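Microbial collagenase (PDB 5SV5) is probably a secreted metalloprotease that degrades collagen, represented here by its non-catalytic pre-peptidase C-terminal domain. Local coordinates at residues T52-H57 with Q62-Y67. Numbering follows the deposited sequence.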
ATOM      1  N   THR A  52      -6.759  -4.672  -1.752  1.00  7.54           N
ATOM      2  CA  THR A  52      -6.474  -4.158  -0.430  1.00  7.54           C
ATOM      3  C   THR A  52      -5.008  -3.740  -0.365  1.00  7.16           C
ATOM      4  O   THR A  52      -4.317  -3.716  -1.386  1.00  7.55           O
ATOM      5  CB  THR A  52      -6.856  -5.184   0.659  1.00  9.25           C
ATOM      6  OG1 THR A  52      -6.843  -4.545   1.932  1.00 10.80           O
ATOM      7  CG2 THR A  52      -5.948  -6.389   0.656  1.00 11.18           C
ATOM      8  N   TRP A  53      -4.537  -3.388   0.829  1.00  7.27           N
ATOM      9  CA  TRP A  53      -3.118  -3.161   1.020  1.00  7.04           C
ATOM     10  C   TRP A  53      -2.706  -3.623   2.413  1.00  6.91           C
ATOM     11  O   TRP A  53      -3.527  -3.661   3.346  1.00  7.32           O
ATOM     12  CB  TRP A  53      -2.718  -1.689   0.779  1.00  7.28           C
ATOM     13  CG  TRP A  53      -3.312  -0.668   1.710  1.00  6.77           C
ATOM     14  CD1 TRP A  53      -4.371   0.138   1.443  1.00  7.16           C
ATOM     15  CD2 TRP A  53      -2.871  -0.332   3.035  1.00  6.54           C
ATOM     16  NE1 TRP A  53      -4.633   0.962   2.520  1.00  7.17           N
ATOM     17  CE2 TRP A  53      -3.727   0.685   3.516  1.00  6.65           C
ATOM     18  CE3 TRP A  53      -1.839  -0.792   3.865  1.00  6.99           C
ATOM     19  CZ2 TRP A  53      -3.584   1.240   4.799  1.00  7.14           C
ATOM     20  CZ3 TRP A  53      -1.720  -0.259   5.139  1.00  7.29           C
ATOM     21  CH2 TRP A  53      -2.581   0.750   5.592  1.00  7.21           C
ATOM     22  N   VAL A  54      -1.433  -3.992   2.536  1.00  7.09           N
ATOM     23  CA  VAL A  54      -0.821  -4.322   3.818  1.00  7.27           C
ATOM     24  C   VAL A  54       0.548  -3.636   3.885  1.00  7.00           C
ATOM     25  O   VAL A  54       1.190  -3.395   2.856  1.00  7.72           O
ATOM     26  CB  VAL A  54      -0.690  -5.839   4.069  1.00  8.56           C
ATOM     27  CG1 VAL A  54      -2.037  -6.515   4.110  1.00 10.49           C
ATOM     28  CG2 VAL A  54       0.243  -6.526   3.079  1.00  9.51           C
ATOM     29  N   LEU A  55       0.991  -3.343   5.100  1.00  7.37           N
ATOM     30  CA  LEU A  55       2.231  -2.618   5.344  1.00  7.19           C
ATOM     31  C   LEU A  55       3.111  -3.375   6.319  1.00  7.33           C
ATOM     32  O   LEU A  55       2.617  -3.823   7.366  1.00  8.25           O
ATOM     33  CB  LEU A  55       1.900  -1.248   5.946  1.00  7.38           C
ATOM     34  CG  LEU A  55       3.077  -0.311   6.220  1.00  7.74           C
ATOM     35  CD1 LEU A  55       3.617   0.278   4.931  1.00  8.23           C
ATOM     36  CD2 LEU A  55       2.662   0.792   7.186  1.00  8.65           C
ATOM     37  N   HIS A  56       4.403  -3.495   6.005  1.00  7.54           N
ATOM     38  CA  HIS A  56       5.378  -4.062   6.913  1.00  8.10           C
ATOM     39  C   HIS A  56       6.499  -3.075   7.192  1.00  8.39           C
ATOM     40  O   HIS A  56       7.052  -2.473   6.269  1.00  9.26           O
ATOM     41  CB  HIS A  56       6.024  -5.340   6.340  1.00  9.27           C
ATOM     42  CG  HIS A  56       5.084  -6.486   6.216  1.00  9.80           C
ATOM     43  ND1 HIS A  56       4.783  -7.306   7.273  1.00 10.18           N
ATOM     44  CD2 HIS A  56       4.359  -6.943   5.172  1.00 12.88           C
ATOM     45  CE1 HIS A  56       3.916  -8.222   6.880  1.00 11.24           C
ATOM     46  NE2 HIS A  56       3.630  -8.014   5.612  1.00 13.81           N
ATOM     47  N   HIS A  57       6.852  -2.937   8.467  1.00  8.62           N
ATOM     48  CA  HIS A  57       8.131  -2.330   8.827  1.00  8.91           C
ATOM     49  C   HIS A  57       9.224  -3.346   8.461  1.00  8.83           C
ATOM     50  O   HIS A  57       9.005  -4.557   8.605  1.00  9.71           O
ATOM     51  CB  HIS A  57       8.132  -2.033  10.323  1.00  9.82           C
ATOM     52  CG  HIS A  57       9.342  -1.302  10.812  1.00 10.20           C
ATOM     53  ND1 HIS A  57      10.472  -1.943  11.231  1.00 12.28           N
ATOM     54  CD2 HIS A  57       9.565   0.018  10.997  1.00 11.76           C
ATOM     55  CE1 HIS A  57      11.355  -1.050  11.626  1.00 12.59           C
ATOM     56  NE2 HIS A  57      10.830   0.148  11.494  1.00 11.61           N
ATOM     57  N   GLN A  62       6.503 -10.324   8.677  0.50 10.94           N
ATOM     58  CA  GLN A  62       5.366 -11.245   8.958  0.50 11.59           C
ATOM     59  C   GLN A  62       4.181 -10.530   9.596  0.50 11.75           C
ATOM     60  O   GLN A  62       3.051 -10.607   9.107  0.50 11.95           O
ATOM     61  CB  GLN A  62       5.800 -12.352   9.914  0.50 12.11           C
ATOM     62  CG  GLN A  62       6.832 -13.307   9.355  0.50 13.95           C
ATOM     63  CD  GLN A  62       6.285 -14.157   8.214  0.50 14.18           C
ATOM     64  OE1 GLN A  62       5.081 -14.135   7.913  0.50 14.60           O
ATOM     65  NE2 GLN A  62       7.167 -14.903   7.564  0.50 14.87           N
ATOM     66  N   ASN A  63       4.402  -9.860  10.710  1.00 12.45           N
ATOM     67  CA  ASN A  63       3.299  -9.129  11.323  1.00 12.91           C
ATOM     68  C   ASN A  63       3.116  -7.814  10.613  1.00 11.20           C
ATOM     69  O   ASN A  63       4.095  -7.156  10.287  1.00 12.37           O
ATOM     70  CB  ASN A  63       3.588  -8.927  12.796  1.00 15.51           C
ATOM     71  CG  ASN A  63       3.713 -10.248  13.530  1.00 18.34           C
ATOM     72  OD1 ASN A  63       2.767 -11.036  13.591  1.00 22.80           O
ATOM     73  ND2 ASN A  63       4.884 -10.510  14.075  1.00 19.92           N
ATOM     74  N   TYR A  64       1.868  -7.432  10.380  1.00 11.45           N
ATOM     75  CA  TYR A  64       1.613  -6.179   9.696  1.00 11.31           C
ATOM     76  C   TYR A  64       1.802  -5.014  10.638  1.00 11.27           C
ATOM     77  O   TYR A  64       1.325  -5.034  11.759  1.00 14.86           O
ATOM     78  CB  TYR A  64       0.176  -6.115   9.170  1.00 12.49           C
ATOM     79  CG  TYR A  64      -0.207  -7.253   8.274  1.00 13.36           C
ATOM     80  CD1 TYR A  64       0.548  -7.534   7.146  1.00 13.42           C
ATOM     81  CD2 TYR A  64      -1.342  -8.028   8.517  1.00 15.08           C
ATOM     82  CE1 TYR A  64       0.218  -8.572   6.298  1.00 14.93           C
ATOM     83  CE2 TYR A  64      -1.697  -9.065   7.657  1.00 16.57           C
ATOM     84  CZ  TYR A  64      -0.906  -9.326   6.543  1.00 15.76           C
ATOM     85  OH  TYR A  64      -1.221 -10.337   5.668  1.00 18.97           O
ATOM     86  N   ALA A  65       2.479  -3.985  10.164  1.00  9.38           N
ATOM     87  CA  ALA A  65       2.518  -2.721  10.876  1.00  9.82           C
ATOM     88  C   ALA A  65       1.152  -2.028  10.804  1.00  9.92           C
ATOM     89  O   ALA A  65       0.765  -1.342  11.740  1.00 12.13           O
ATOM     90  CB  ALA A  65       3.599  -1.834  10.300  1.00 10.55           C
ATOM     91  N   ALA A  66       0.456  -2.212   9.681  1.00  8.89           N
ATOM     92  CA  ALA A  66      -0.889  -1.680   9.464  1.00  8.82           C
ATOM     93  C   ALA A  66      -1.477  -2.422   8.270  1.00  7.90           C
ATOM     94  O   ALA A  66      -0.737  -3.059   7.500  1.00  7.95           O
ATOM     95  CB  ALA A  66      -0.853  -0.184   9.200  1.00  9.58           C
ATOM     96  N   TYR A  67      -2.785  -2.314   8.096  1.00  8.12           N
ATOM     97  CA  TYR A  67      -3.431  -2.863   6.911  1.00  8.15           C
ATOM     98  C   TYR A  67      -4.619  -2.001   6.566  1.00  7.56           C
ATOM     99  O   TYR A  67      -5.182  -1.296   7.419  1.00  8.86           O
ATOM    100  CB  TYR A  67      -3.836  -4.329   7.109  1.00 10.37           C
ATOM    101  CG  TYR A  67      -4.665  -4.577   8.318  1.00 14.22           C
ATOM    102  CD1 TYR A  67      -6.037  -4.404   8.278  1.00 17.22           C
ATOM    103  CD2 TYR A  67      -4.079  -4.979   9.515  1.00 18.07           C
ATOM    104  CE1 TYR A  67      -6.816  -4.633   9.398  1.00 21.73           C
ATOM    105  CE2 TYR A  67      -4.845  -5.228  10.640  1.00 22.07           C
ATOM    106  CZ  TYR A  67      -6.210  -5.039  10.577  1.00 24.19           C
ATOM    107  OH  TYR A  67      -6.970  -5.274  11.692  1.00 30.67           O
TER
HETATM  108  O   HOH W   1       5.796  -4.956  10.257  1.00  9.97           O
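Asn63 O takes two hydrogen bonds that link it to the 52-57 strand: a weak, bent one directly from His56 ND1 at 3.1 Å, and one of 2.8 Å from a water that itself accepts from His57 N. The stronger partner of His56 ND1 is Asp60 O in the intervening loop, so this imidazole ties the turn back to its own strand. With chi1 at -67°, CG of His56 stands beside the backbone N, and the ring swings over to the loop, where Gln62 O meets its edge in plane, 3.4 Å from CE1. The Tyr64 ring approaches the imidazole obliquely, their planes at 49°, while one of its faces receives a methyl of Val54: CG1 sits 4.0 Å from the ring centroid and 22° off the normal, a CH-pi contact. On the other face of the sheet, Leu55 CD2 touches the CB atoms of both Ala65 and Ala66. The Trp53 indole instead lays one face against the backbone of Tyr67, whose C lies 3.6 Å from CH2, and its NE1 is held by Ile75 O. Two backbone bonds fix the register: Ala65 N to Leu55 O at 2.8 Å and Leu55 N to Ala66 O at 3.0 Å. Because Ala65 and Ala66 both stand opposite Leu55, the pairing is a classic beta bulge, followed by the non-hydrogen-bonded pair Val54-Tyr67. It marks where the loop enters the antiparallel hairpin of strands 51-57 and 66-71, within the all-beta fold of a bacterial pre-peptidase C-terminal domain.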